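Local structure of kinectin 1 (Kinesin receptor) (Legionella pneumophila, 4MU6) at residues K66-Q71 with L234-K239; E85-E90 with T202-R207; A208-G213 with L222-G227. The protein is a secreted effector of unknown molecular function, probably membrane-associated, whose N-terminal domain forms the long helical rod described here. All blocks are in the same frame, centred on the assembly; numbering follows the deposited sequence.

All three contacts lie in the N-terminal coiled-coil domain of LegC3, and no active site or ligand is known here. Helix 43-105 supplies one side of contact 1 and one side of contact 2. Their centres are 25 Å apart and their nearest atoms about 12 Å apart, so the two do not touch. Contact 3 lies between them, its centre 15 Å from that of contact 1 and 14 Å from that of contact 2. It touches both: Leu222 CD2 is 4.1 Å from Leu234 CG, and Thr224 O is 3.4 Å from Arg207 CD. Asp80 of helix 43-105 also links contacts 2 and 3, because it forms salt bridges with both Arg207 and Arg211.

Contact 1 (K66-Q71 with L234-K239)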
ATOM      1  N   LYS A  66      -0.704   6.819   7.546  1.00 35.55           N
ATOM      2  CA  LYS A  66      -1.643   7.546   6.697  1.00 36.68           C
ATOM      3  C   LYS A  66      -0.971   8.122   5.464  1.00 29.05           C
ATOM      4  O   LYS A  66      -1.492   7.989   4.353  1.00 31.46           O
ATOM      5  CB  LYS A  66      -2.377   8.651   7.468  1.00 34.99           C
ATOM      6  CG  LYS A  66      -3.577   8.134   8.258  1.00 47.05           C
ATOM      7  CD  LYS A  66      -4.311   9.275   8.952  1.00 58.06           C
ATOM      8  CE  LYS A  66      -5.184   8.763  10.095  1.00 64.41           C
ATOM      9  NZ  LYS A  66      -5.408   9.801  11.153  1.00 60.81           N
ATOM     10  N   ASN A  67       0.177   8.765   5.659  1.00 27.87           N
ATOM     11  CA  ASN A  67       0.983   9.225   4.527  1.00 31.09           C
ATOM     12  C   ASN A  67       1.306   8.123   3.477  1.00 34.41           C
ATOM     13  O   ASN A  67       1.172   8.344   2.264  1.00 30.75           O
ATOM     14  CB  ASN A  67       2.277   9.878   5.031  1.00 25.86           C
ATOM     15  CG  ASN A  67       2.015  11.055   5.928  1.00 39.28           C
ATOM     16  OD1 ASN A  67       0.977  11.706   5.832  1.00 44.44           O
ATOM     17  ND2 ASN A  67       2.956  11.334   6.823  1.00 36.37           N
ATOM     18  N   LEU A  68       1.729   6.949   3.950  1.00 29.71           N
ATOM     19  CA  LEU A  68       2.120   5.843   3.063  1.00 28.84           C
ATOM     20  C   LEU A  68       0.890   5.215   2.405  1.00 35.50           C
ATOM     21  O   LEU A  68       0.925   4.857   1.222  1.00 30.06           O
ATOM     22  CB  LEU A  68       2.857   4.760   3.847  1.00 29.26           C
ATOM     23  CG  LEU A  68       4.204   5.077   4.486  1.00 32.67           C
ATOM     24  CD1 LEU A  68       4.584   3.977   5.479  1.00 33.23           C
ATOM     25  CD2 LEU A  68       5.266   5.239   3.433  1.00 33.17           C
ATOM     26  N   GLU A  69      -0.190   5.063   3.179  1.00 32.54           N
ATOM     27  CA  GLU A  69      -1.447   4.554   2.637  1.00 33.12           C
ATOM     28  C   GLU A  69      -1.946   5.457   1.520  1.00 29.90           C
ATOM     29  O   GLU A  69      -2.414   4.979   0.495  1.00 34.67           O
ATOM     30  CB  GLU A  69      -2.535   4.466   3.719  1.00 34.17           C
ATOM     31  CG  GLU A  69      -2.491   3.220   4.593  1.00 42.00           C
ATOM     32  CD  GLU A  69      -3.590   3.218   5.667  1.00 44.89           C
ATOM     33  OE1 GLU A  69      -4.447   4.132   5.645  1.00 46.98           O
ATOM     34  OE2 GLU A  69      -3.591   2.304   6.527  1.00 44.48           O
ATOM     35  N   GLN A  70      -1.852   6.764   1.737  1.00 32.06           N
ATOM     36  CA  GLN A  70      -2.339   7.744   0.772  1.00 39.92           C
ATOM     37  C   GLN A  70      -1.529   7.697  -0.511  1.00 43.38           C
ATOM     38  O   GLN A  70      -2.082   7.815  -1.604  1.00 42.70           O
ATOM     39  CB  GLN A  70      -2.324   9.159   1.362  1.00 37.48           C
ATOM     40  CG  GLN A  70      -3.594   9.515   2.144  1.00 57.02           C
ATOM     41  CD  GLN A  70      -4.838   9.537   1.256  1.00 66.20           C
ATOM     42  OE1 GLN A  70      -4.929  10.333   0.316  1.00 74.23           O
ATOM     43  NE2 GLN A  70      -5.797   8.657   1.547  1.00 57.72           N
ATOM     44  N   GLN A  71      -0.219   7.521  -0.370  1.00 35.94           N
ATOM     45  CA  GLN A  71       0.636   7.321  -1.526  1.00 39.96           C
ATOM     46  C   GLN A  71       0.204   6.077  -2.323  1.00 38.84           C
ATOM     47  O   GLN A  71       0.029   6.141  -3.538  1.00 32.09           O
ATOM     48  CB  GLN A  71       2.096   7.182  -1.095  1.00 39.56           C
ATOM     49  CG  GLN A  71       3.044   6.831  -2.236  1.00 49.13           C
ATOM     50  CD  GLN A  71       3.487   8.039  -3.045  1.00 58.43           C
ATOM     51  OE1 GLN A  71       2.929   9.131  -2.916  1.00 55.87           O
ATOM     52  NE2 GLN A  71       4.514   7.847  -3.879  1.00 61.38           N
ATOM     53  N   LEU A 234       3.098  -2.513   2.624  1.00 29.62           N
ATOM     54  CA  LEU A 234       3.327  -3.130   3.919  1.00 32.18           C
ATOM     55  C   LEU A 234       4.790  -3.068   4.329  1.00 33.11           C
ATOM     56  O   LEU A 234       5.088  -2.963   5.518  1.00 37.72           O
ATOM     57  CB  LEU A 234       2.790  -4.563   3.961  1.00 27.77           C
ATOM     58  CG  LEU A 234       1.256  -4.675   3.977  1.00 35.19           C
ATOM     59  CD1 LEU A 234       0.800  -6.133   3.761  1.00 24.81           C
ATOM     60  CD2 LEU A 234       0.697  -4.116   5.277  1.00 37.53           C
ATOM     61  N   ARG A 235       5.711  -3.115   3.366  1.00 33.74           N
ATOM     62  CA  ARG A 235       7.119  -3.044   3.751  1.00 35.40           C
ATOM     63  C   ARG A 235       7.464  -1.650   4.273  1.00 37.75           C
ATOM     64  O   ARG A 235       8.190  -1.505   5.255  1.00 40.65           O
ATOM     65  CB  ARG A 235       8.062  -3.433   2.611  1.00 39.37           C
ATOM     66  CG  ARG A 235       9.520  -3.332   3.031  1.00 46.41           C
ATOM     67  CD  ARG A 235      10.456  -3.386   1.855  1.00 59.97           C
ATOM     68  NE  ARG A 235      11.823  -3.015   2.223  1.00 69.09           N
ATOM     69  CZ  ARG A 235      12.644  -3.783   2.935  1.00 75.00           C
ATOM     70  NH1 ARG A 235      12.237  -4.965   3.389  1.00 78.10           N
ATOM     71  NH2 ARG A 235      13.873  -3.365   3.208  1.00 75.82           N
ATOM     72  N   SER A 236       6.933  -0.629   3.613  1.00 35.67           N
ATOM     73  CA  SER A 236       7.188   0.740   4.010  1.00 37.83           C
ATOM     74  C   SER A 236       6.609   1.008   5.396  1.00 37.90           C
ATOM     75  O   SER A 236       7.208   1.724   6.185  1.00 34.64           O
ATOM     76  CB  SER A 236       6.621   1.722   2.980  1.00 37.06           C
ATOM     77  OG  SER A 236       5.218   1.569   2.857  1.00 44.35           O
ATOM     78  N   ILE A 237       5.458   0.413   5.701  1.00 31.65           N
ATOM     79  CA  ILE A 237       4.859   0.613   7.010  1.00 32.78           C
ATOM     80  C   ILE A 237       5.622  -0.156   8.063  1.00 31.76           C
ATOM     81  O   ILE A 237       5.891   0.370   9.138  1.00 34.13           O
ATOM     82  CB  ILE A 237       3.385   0.205   7.050  1.00 34.73           C
ATOM     83  CG1 ILE A 237       2.544   1.212   6.267  1.00 33.61           C
ATOM     84  CG2 ILE A 237       2.901   0.115   8.491  1.00 32.28           C
ATOM     85  CD1 ILE A 237       1.058   0.960   6.365  1.00 40.30           C
ATOM     86  N   GLN A 238       5.985  -1.395   7.750  1.00 34.52           N
ATOM     87  CA  GLN A 238       6.752  -2.215   8.690  1.00 38.35           C
ATOM     88  C   GLN A 238       8.074  -1.557   9.089  1.00 39.82           C
ATOM     89  O   GLN A 238       8.446  -1.566  10.266  1.00 33.45           O
ATOM     90  CB  GLN A 238       7.029  -3.591   8.105  1.00 47.13           C
ATOM     91  CG  GLN A 238       8.150  -4.360   8.798  1.00 59.01           C
ATOM     92  CD  GLN A 238       8.565  -5.607   8.017  1.00 74.63           C
ATOM     93  OE1 GLN A 238       8.545  -6.725   8.546  1.00 77.74           O
ATOM     94  NE2 GLN A 238       8.944  -5.417   6.751  1.00 75.92           N
ATOM     95  N   LYS A 239       8.783  -0.998   8.114  1.00 29.64           N
ATOM     96  CA  LYS A 239      10.048  -0.326   8.405  1.00 34.31           C
ATOM     97  C   LYS A 239       9.838   0.878   9.333  1.00 35.44           C
ATOM     98  O   LYS A 239      10.573   1.061  10.300  1.00 33.61           O
ATOM     99  CB  LYS A 239      10.741   0.112   7.114  1.00 25.78           C
ATOM    100  CG  LYS A 239      11.282  -1.042   6.296  1.00 38.44           C
ATOM    101  CD  LYS A 239      12.380  -1.761   7.059  1.00 46.44           C
ATOM    102  CE  LYS A 239      13.112  -2.738   6.161  1.00 48.09           C
ATOM    103  NZ  LYS A 239      14.298  -3.344   6.810  1.00 53.31           N
TER
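Leu68 meets Ser236 and Ile237 without any flat side chain in the interface. The guanidinium of Arg235 belongs to the same helix as the last two but takes no part. Lys239 CE lies over one of its faces, 3.0 Å above the plane and offset toward the rim. The contact itself is a small helix-helix packing in the coiled-coil domain. It joins helix 43-105 to helix 227-273, and Leu68 lies in the predicted coiled coil. The backbones come closest at Leu68 and Ile237, whose CA atoms are 7.1 Å apart.

Leu68 supplies the side chain that carries the contact. Its CG stands beside its own backbone N (chi1 -65°), which directs both methyls toward helix 227-273. CD1 lies 3.5 Å from Ile237 CG1. It also packs on Ser236, 3.6 Å from OG. CD2 meets only the serine, 3.7 Å from OG. Leu68 and Ile237 run alongside each other with opposite headings, and the touching branch of Ile237 is CG1.

Ser236 is covered by the leucine but gives it no hydrogen bond. Its OG sits between the backbone N and the carbonyl carbon (chi1 61°). From there it bonds back to Leu233 O one turn earlier, with a weak second bond to Ile232 O. The hydroxyl is therefore engaged within its own helix, and the leucine meets it by van der Waals contact. On helix 43-105, Glu69 OE2 forms a salt bridge with Lys65. The backbone also takes part: Leu68 CD1 rests 3.5 Å from Ser236 O.

Contact 2 (E85-E90 with T202-R207); sequences EQDDAE and TKRVKR
Asp87 and Arg204 carry this contact, an interhelical salt bridge across an antiparallel helix pair of the coiled-coil domain. Asp87 belongs to helix 43-105 and Arg204 to helix 158-217. The backbones stay well apart, 11.6 Å between the CA atoms of the two residues, so the long arginine side chain spans the gap.

The Arg204 chain bends at chi3 (-53°), and this turns an edge of its guanidinium to Asp87. Its NH1 donates to Asp87 OD2 at 3.0 Å, and the bond is nearly straight, 164° at the hydrogen. The oxygen lies at the edge of the guanidinium, close to its plane. The carboxylate is turned differently: the two planes are 58° apart, and NH1 comes from above the carboxylate plane.

A water completes the bridge. It lies at the guanidinium edge, accepts from Arg204 NH2 at 2.7 Å and donates to the same carboxylate oxygen. His200 ND1 also bonds to this oxygen, so OD2 has three partners. On the arginine side, NH1 also bonds to Gln83 OE1. Gln83 lies one turn before Asp87, so both hold NH1 from helix 43-105. The water oxygen is 2.8 Å from Asp87 OD2.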
ATOM      1  N   GLU A  85      -8.185   2.820 -19.788  1.00 43.81           N
ATOM      2  CA  GLU A  85      -8.152   3.485 -21.089  1.00 46.58           C
ATOM      3  C   GLU A  85      -7.516   2.621 -22.170  1.00 45.77           C
ATOM      4  O   GLU A  85      -7.961   2.621 -23.324  1.00 41.43           O
ATOM      5  CB  GLU A  85      -7.413   4.820 -20.989  1.00 53.70           C
ATOM      6  CG  GLU A  85      -8.209   5.881 -20.274  1.00 66.29           C
ATOM      7  CD  GLU A  85      -7.334   6.792 -19.447  1.00 78.99           C
ATOM      8  OE1 GLU A  85      -6.096   6.712 -19.589  1.00 84.89           O
ATOM      9  OE2 GLU A  85      -7.884   7.580 -18.648  1.00 83.94           O
ATOM     10  N   GLN A  86      -6.466   1.897 -21.797  1.00 37.18           N
ATOM     11  CA  GLN A  86      -5.826   0.978 -22.720  1.00 36.05           C
ATOM     12  C   GLN A  86      -6.727  -0.211 -23.039  1.00 41.09           C
ATOM     13  O   GLN A  86      -6.835  -0.617 -24.196  1.00 39.17           O
ATOM     14  CB  GLN A  86      -4.466   0.524 -22.185  1.00 39.54           C
ATOM     15  CG  GLN A  86      -3.423   1.616 -22.284  1.00 47.76           C
ATOM     16  CD  GLN A  86      -2.227   1.383 -21.391  1.00 56.71           C
ATOM     17  OE1 GLN A  86      -2.272   0.572 -20.455  1.00 47.10           O
ATOM     18  NE2 GLN A  86      -1.137   2.099 -21.674  1.00 61.92           N
ATOM     19  N   ASP A  87      -7.381  -0.766 -22.027  1.00 40.95           N
ATOM     20  CA  ASP A  87      -8.342  -1.829 -22.284  1.00 41.15           C
ATOM     21  C   ASP A  87      -9.479  -1.341 -23.177  1.00 46.96           C
ATOM     22  O   ASP A  87      -9.841  -2.018 -24.135  1.00 46.70           O
ATOM     23  CB  ASP A  87      -8.897  -2.423 -20.990  1.00 45.66           C
ATOM     24  CG  ASP A  87      -7.885  -3.292 -20.268  1.00 52.13           C
ATOM     25  OD1 ASP A  87      -6.764  -3.497 -20.800  1.00 47.60           O
ATOM     26  OD2 ASP A  87      -8.214  -3.774 -19.164  1.00 53.44           O
ATOM     27  N   ASP A  88     -10.026  -0.167 -22.875  1.00 38.93           N
ATOM     28  CA  ASP A  88     -11.127   0.379 -23.661  1.00 40.16           C
ATOM     29  C   ASP A  88     -10.735   0.558 -25.117  1.00 40.30           C
ATOM     30  O   ASP A  88     -11.501   0.222 -26.026  1.00 46.19           O
ATOM     31  CB  ASP A  88     -11.587   1.721 -23.097  1.00 44.86           C
ATOM     32  CG  ASP A  88     -12.415   1.577 -21.825  1.00 50.17           C
ATOM     33  OD1 ASP A  88     -12.802   0.436 -21.481  1.00 51.62           O
ATOM     34  OD2 ASP A  88     -12.689   2.615 -21.176  1.00 46.44           O
ATOM     35  N   ALA A  89      -9.537   1.091 -25.339  1.00 36.74           N
ATOM     36  CA  ALA A  89      -9.032   1.322 -26.693  1.00 37.46           C
ATOM     37  C   ALA A  89      -8.788   0.030 -27.473  1.00 39.36           C
ATOM     38  O   ALA A  89      -9.003  -0.026 -28.695  1.00 41.63           O
ATOM     39  CB  ALA A  89      -7.756   2.147 -26.632  1.00 41.75           C
ATOM     40  N   GLU A  90      -8.313  -1.001 -26.780  1.00 40.95           N
ATOM     41  CA  GLU A  90      -8.079  -2.285 -27.426  1.00 39.68           C
ATOM     42  C   GLU A  90      -9.417  -2.924 -27.786  1.00 37.14           C
ATOM     43  O   GLU A  90      -9.566  -3.493 -28.860  1.00 42.28           O
ATOM     44  CB  GLU A  90      -7.249  -3.227 -26.541  1.00 38.16           C
ATOM     45  CG  GLU A  90      -7.020  -4.599 -27.186  1.00 51.35           C
ATOM     46  CD  GLU A  90      -6.306  -5.607 -26.282  1.00 63.63           C
ATOM     47  OE1 GLU A  90      -6.866  -5.979 -25.219  1.00 54.91           O
ATOM     48  OE2 GLU A  90      -5.186  -6.042 -26.652  1.00 70.86           O
ATOM     49  N   THR A 202     -13.153  -6.831 -13.820  1.00 37.58           N
ATOM     50  CA  THR A 202     -13.586  -7.399 -12.560  1.00 33.18           C
ATOM     51  C   THR A 202     -12.678  -6.971 -11.388  1.00 41.46           C
ATOM     52  O   THR A 202     -13.172  -6.452 -10.385  1.00 39.86           O
ATOM     53  CB  THR A 202     -13.719  -8.921 -12.670  1.00 34.37           C
ATOM     54  OG1 THR A 202     -14.796  -9.226 -13.570  1.00 35.39           O
ATOM     55  CG2 THR A 202     -14.028  -9.530 -11.321  1.00 32.66           C
ATOM     56  N   LYS A 203     -11.361  -7.139 -11.530  1.00 31.05           N
ATOM     57  CA  LYS A 203     -10.430  -6.709 -10.480  1.00 29.83           C
ATOM     58  C   LYS A 203     -10.497  -5.205 -10.189  1.00 34.06           C
ATOM     59  O   LYS A 203     -10.415  -4.792  -9.031  1.00 33.44           O
ATOM     60  CB  LYS A 203      -8.990  -7.132 -10.804  1.00 34.01           C
ATOM     61  CG  LYS A 203      -8.808  -8.633 -10.904  1.00 39.36           C
ATOM     62  CD  LYS A 203      -7.404  -8.984 -11.353  1.00 47.76           C
ATOM     63  CE  LYS A 203      -7.235 -10.476 -11.506  1.00 53.21           C
ATOM     64  NZ  LYS A 203      -5.859 -10.812 -11.972  1.00 62.18           N
ATOM     65  N   ARG A 204     -10.645  -4.388 -11.229  1.00 35.84           N
ATOM     66  CA  ARG A 204     -10.779  -2.953 -11.026  1.00 36.42           C
ATOM     67  C   ARG A 204     -12.051  -2.632 -10.240  1.00 38.58           C
ATOM     68  O   ARG A 204     -12.026  -1.808  -9.319  1.00 33.48           O
ATOM     69  CB  ARG A 204     -10.737  -2.180 -12.346  1.00 33.78           C
ATOM     70  CG  ARG A 204      -9.341  -2.007 -12.917  1.00 36.92           C
ATOM     71  CD  ARG A 204      -9.323  -1.039 -14.111  1.00 32.55           C
ATOM     72  NE  ARG A 204     -10.290  -1.376 -15.157  1.00 35.18           N
ATOM     73  CZ  ARG A 204     -10.012  -2.111 -16.234  1.00 37.12           C
ATOM     74  NH1 ARG A 204      -8.787  -2.593 -16.429  1.00 29.54           N
ATOM     75  NH2 ARG A 204     -10.957  -2.354 -17.131  1.00 33.08           N
ATOM     76  N   VAL A 205     -13.146  -3.308 -10.584  1.00 29.67           N
ATOM     77  CA  VAL A 205     -14.410  -3.151  -9.856  1.00 31.81           C
ATOM     78  C   VAL A 205     -14.270  -3.539  -8.387  1.00 33.60           C
ATOM     79  O   VAL A 205     -14.794  -2.860  -7.506  1.00 27.83           O
ATOM     80  CB  VAL A 205     -15.553  -3.994 -10.503  1.00 38.73           C
ATOM     81  CG1 VAL A 205     -16.816  -3.973  -9.649  1.00 23.18           C
ATOM     82  CG2 VAL A 205     -15.851  -3.498 -11.911  1.00 33.81           C
ATOM     83  N   LYS A 206     -13.571  -4.636  -8.116  1.00 30.34           N
ATOM     84  CA  LYS A 206     -13.360  -5.057  -6.730  1.00 27.82           C
ATOM     85  C   LYS A 206     -12.541  -4.018  -5.941  1.00 36.92           C
ATOM     86  O   LYS A 206     -12.852  -3.716  -4.787  1.00 34.34           O
ATOM     87  CB  LYS A 206     -12.688  -6.438  -6.686  1.00 28.92           C
ATOM     88  CG  LYS A 206     -13.619  -7.610  -7.071  1.00 32.17           C
ATOM     89  CD  LYS A 206     -12.803  -8.813  -7.592  1.00 37.12           C
ATOM     90  CE  LYS A 206     -13.564 -10.130  -7.480  1.00 42.99           C
ATOM     91  NZ  LYS A 206     -12.776 -11.272  -8.058  1.00 51.90           N
ATOM     92  N   ARG A 207     -11.499  -3.465  -6.563  1.00 30.64           N
ATOM     93  CA  ARG A 207     -10.711  -2.439  -5.886  1.00 37.54           C
ATOM     94  C   ARG A 207     -11.554  -1.176  -5.662  1.00 39.52           C
ATOM     95  O   ARG A 207     -11.470  -0.551  -4.606  1.00 34.69           O
ATOM     96  CB  ARG A 207      -9.392  -2.134  -6.615  1.00 23.89           C
ATOM     97  CG  ARG A 207      -8.395  -3.307  -6.577  1.00 26.34           C
ATOM     98  CD  ARG A 207      -7.000  -2.919  -7.037  1.00 28.12           C
ATOM     99  NE  ARG A 207      -6.889  -2.657  -8.464  1.00 28.07           N
ATOM    100  CZ  ARG A 207      -6.589  -3.593  -9.363  1.00 36.05           C
ATOM    101  NH1 ARG A 207      -6.394  -4.849  -8.965  1.00 32.53           N
ATOM    102  NH2 ARG A 207      -6.479  -3.278 -10.654  1.00 32.83           N
TER
HETATM  103  O   HOH W   1     -11.029  -4.098 -19.237  1.00 45.58           O

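Contact 3 (A208-G213 with L222-G227)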
ATOM      1  N   ALA A 208     -12.368  -0.828  -6.655  1.00 31.88           N
ATOM      2  CA  ALA A 208     -13.250   0.315  -6.564  1.00 34.66           C
ATOM      3  C   ALA A 208     -14.302   0.127  -5.467  1.00 38.20           C
ATOM      4  O   ALA A 208     -14.705   1.080  -4.806  1.00 34.12           O
ATOM      5  CB  ALA A 208     -13.912   0.583  -7.907  1.00 31.86           C
ATOM      6  N   GLN A 209     -14.737  -1.108  -5.266  1.00 38.16           N
ATOM      7  CA  GLN A 209     -15.651  -1.381  -4.170  1.00 39.09           C
ATOM      8  C   GLN A 209     -14.952  -1.118  -2.831  1.00 39.56           C
ATOM      9  O   GLN A 209     -15.529  -0.499  -1.917  1.00 34.63           O
ATOM     10  CB  GLN A 209     -16.129  -2.823  -4.230  1.00 30.09           C
ATOM     11  CG  GLN A 209     -17.122  -3.181  -3.133  1.00 25.98           C
ATOM     12  CD  GLN A 209     -18.540  -2.733  -3.451  1.00 37.17           C
ATOM     13  OE1 GLN A 209     -18.793  -2.120  -4.490  1.00 41.69           O
ATOM     14  NE2 GLN A 209     -19.475  -3.039  -2.554  1.00 42.02           N
ATOM     15  N   ALA A 210     -13.706  -1.582  -2.722  1.00 30.32           N
ATOM     16  CA  ALA A 210     -12.940  -1.411  -1.491  1.00 28.87           C
ATOM     17  C   ALA A 210     -12.741   0.062  -1.190  1.00 31.56           C
ATOM     18  O   ALA A 210     -12.704   0.467  -0.026  1.00 35.03           O
ATOM     19  CB  ALA A 210     -11.586  -2.108  -1.586  1.00 29.49           C
ATOM     20  N   ARG A 211     -12.596   0.866  -2.239  1.00 25.84           N
ATOM     21  CA  ARG A 211     -12.386   2.292  -2.040  1.00 29.17           C
ATOM     22  C   ARG A 211     -13.577   2.952  -1.350  1.00 35.93           C
ATOM     23  O   ARG A 211     -13.394   3.871  -0.552  1.00 35.14           O
ATOM     24  CB  ARG A 211     -12.025   3.005  -3.348  1.00 34.84           C
ATOM     25  CG  ARG A 211     -10.650   2.605  -3.890  1.00 37.11           C
ATOM     26  CD  ARG A 211     -10.220   3.479  -5.062  1.00 35.16           C
ATOM     27  NE  ARG A 211      -9.034   2.927  -5.697  1.00 38.54           N
ATOM     28  CZ  ARG A 211      -9.040   2.142  -6.774  1.00 35.85           C
ATOM     29  NH1 ARG A 211     -10.176   1.826  -7.387  1.00 38.84           N
ATOM     30  NH2 ARG A 211      -7.903   1.681  -7.249  1.00 34.87           N
ATOM     31  N   ILE A 212     -14.787   2.473  -1.642  1.00 35.53           N
ATOM     32  CA  ILE A 212     -15.981   2.974  -0.965  1.00 34.89           C
ATOM     33  C   ILE A 212     -15.864   2.777   0.546  1.00 30.25           C
ATOM     34  O   ILE A 212     -16.172   3.666   1.312  1.00 31.64           O
ATOM     35  CB  ILE A 212     -17.259   2.259  -1.457  1.00 37.77           C
ATOM     36  CG1 ILE A 212     -17.510   2.547  -2.948  1.00 44.76           C
ATOM     37  CG2 ILE A 212     -18.441   2.659  -0.603  1.00 31.55           C
ATOM     38  CD1 ILE A 212     -17.860   4.001  -3.243  1.00 45.41           C
ATOM     39  N   GLY A 213     -15.417   1.601   0.968  1.00 39.52           N
ATOM     40  CA  GLY A 213     -15.241   1.327   2.379  1.00 37.95           C
ATOM     41  C   GLY A 213     -14.105   2.149   2.964  1.00 39.85           C
ATOM     42  O   GLY A 213     -14.252   2.757   4.025  1.00 34.16           O
ATOM     43  N   LEU A 222      -5.798  -2.133   2.110  1.00 28.70           N
ATOM     44  CA  LEU A 222      -5.145  -3.174   1.310  1.00 35.96           C
ATOM     45  C   LEU A 222      -6.006  -3.702   0.172  1.00 41.76           C
ATOM     46  O   LEU A 222      -5.468  -4.063  -0.875  1.00 38.67           O
ATOM     47  CB  LEU A 222      -4.613  -4.321   2.187  1.00 33.86           C
ATOM     48  CG  LEU A 222      -3.481  -3.883   3.136  1.00 37.47           C
ATOM     49  CD1 LEU A 222      -3.127  -4.973   4.135  1.00 36.07           C
ATOM     50  CD2 LEU A 222      -2.264  -3.475   2.324  1.00 27.90           C
ATOM     51  N   SER A 223      -7.331  -3.730   0.355  1.00 32.62           N
ATOM     52  CA  SER A 223      -8.215  -4.251  -0.697  1.00 30.32           C
ATOM     53  C   SER A 223      -8.363  -3.259  -1.853  1.00 30.35           C
ATOM     54  O   SER A 223      -8.931  -3.587  -2.887  1.00 29.61           O
ATOM     55  CB  SER A 223      -9.591  -4.669  -0.157  1.00 30.12           C
ATOM     56  OG  SER A 223      -9.487  -5.654   0.863  1.00 33.33           O
ATOM     57  N   THR A 224      -7.834  -2.050  -1.696  1.00 31.02           N
ATOM     58  CA  THR A 224      -7.793  -1.133  -2.833  1.00 34.06           C
ATOM     59  C   THR A 224      -6.518  -1.316  -3.667  1.00 35.76           C
ATOM     60  O   THR A 224      -6.319  -0.614  -4.656  1.00 28.94           O
ATOM     61  CB  THR A 224      -7.889   0.337  -2.399  1.00 28.56           C
ATOM     62  OG1 THR A 224      -6.615   0.778  -1.902  1.00 30.17           O
ATOM     63  CG2 THR A 224      -8.955   0.507  -1.306  1.00 38.24           C
ATOM     64  N   LEU A 225      -5.646  -2.239  -3.263  1.00 38.78           N
ATOM     65  CA  LEU A 225      -4.364  -2.407  -3.960  1.00 31.58           C
ATOM     66  C   LEU A 225      -4.217  -3.795  -4.567  1.00 31.78           C
ATOM     67  O   LEU A 225      -4.768  -4.766  -4.044  1.00 29.94           O
ATOM     68  CB  LEU A 225      -3.198  -2.162  -3.003  1.00 25.22           C
ATOM     69  CG  LEU A 225      -3.316  -0.876  -2.183  1.00 30.08           C
ATOM     70  CD1 LEU A 225      -2.289  -0.873  -1.067  1.00 27.56           C
ATOM     71  CD2 LEU A 225      -3.157   0.342  -3.081  1.00 27.54           C
ATOM     72  N   SER A 226      -3.445  -3.888  -5.648  1.00 37.57           N
ATOM     73  CA  SER A 226      -3.076  -5.177  -6.221  1.00 36.08           C
ATOM     74  C   SER A 226      -2.141  -5.843  -5.231  1.00 40.55           C
ATOM     75  O   SER A 226      -1.589  -5.170  -4.362  1.00 32.64           O
ATOM     76  CB  SER A 226      -2.340  -4.976  -7.540  1.00 31.84           C
ATOM     77  OG  SER A 226      -1.132  -4.253  -7.312  1.00 34.29           O
ATOM     78  N   GLY A 227      -1.945  -7.153  -5.372  1.00 38.94           N
ATOM     79  CA  GLY A 227      -1.101  -7.900  -4.452  1.00 36.39           C
ATOM     80  C   GLY A 227       0.312  -7.344  -4.357  1.00 35.78           C
ATOM     81  O   GLY A 227       0.889  -7.249  -3.272  1.00 30.05           O
TER
HETATM   82  O   HOH W   2      -6.504   2.500  -4.673  1.00 36.97           O
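Arg211 and Thr224 share a water. The water accepts a hydrogen bond from Arg211 NE at 2.8 Å and donates one to Thr224 O at 3.1 Å. The arginine is extended from CG to NE, which carries its head past the threonine to the water. Its NH2 has a stronger partner, Asp80, through a salt bridge.

The rest of the contact is apolar. Thr224 CG2 is wedged against two residues of the helix, 3.7 Å from Ala210 CB and 3.7 Å from Arg211 CG. Thr224 holds its methyl beside the backbone N, and its OG1 bonds to Ile221 O. Ala210 CB also presses on the neighbouring peptide, 3.3 Å from Ser223 O, and lies 3.5 Å from Ser223 CB. The hydroxyl of Ser223 bonds to Asp220. The small alanine lets the backbones come close: the CA atoms of Ala210 and Thr224 are 5.3 Å apart.

The loop after helix 158-217 doubles back along that helix through the 3-10 turn 222-224. Helix 227-273 then sets off in roughly the same direction as helix 158-217, with Ser226 as its N-cap. The Arg211 side chain touches Tyr73, Gln76 and Leu77 of helix 43-105.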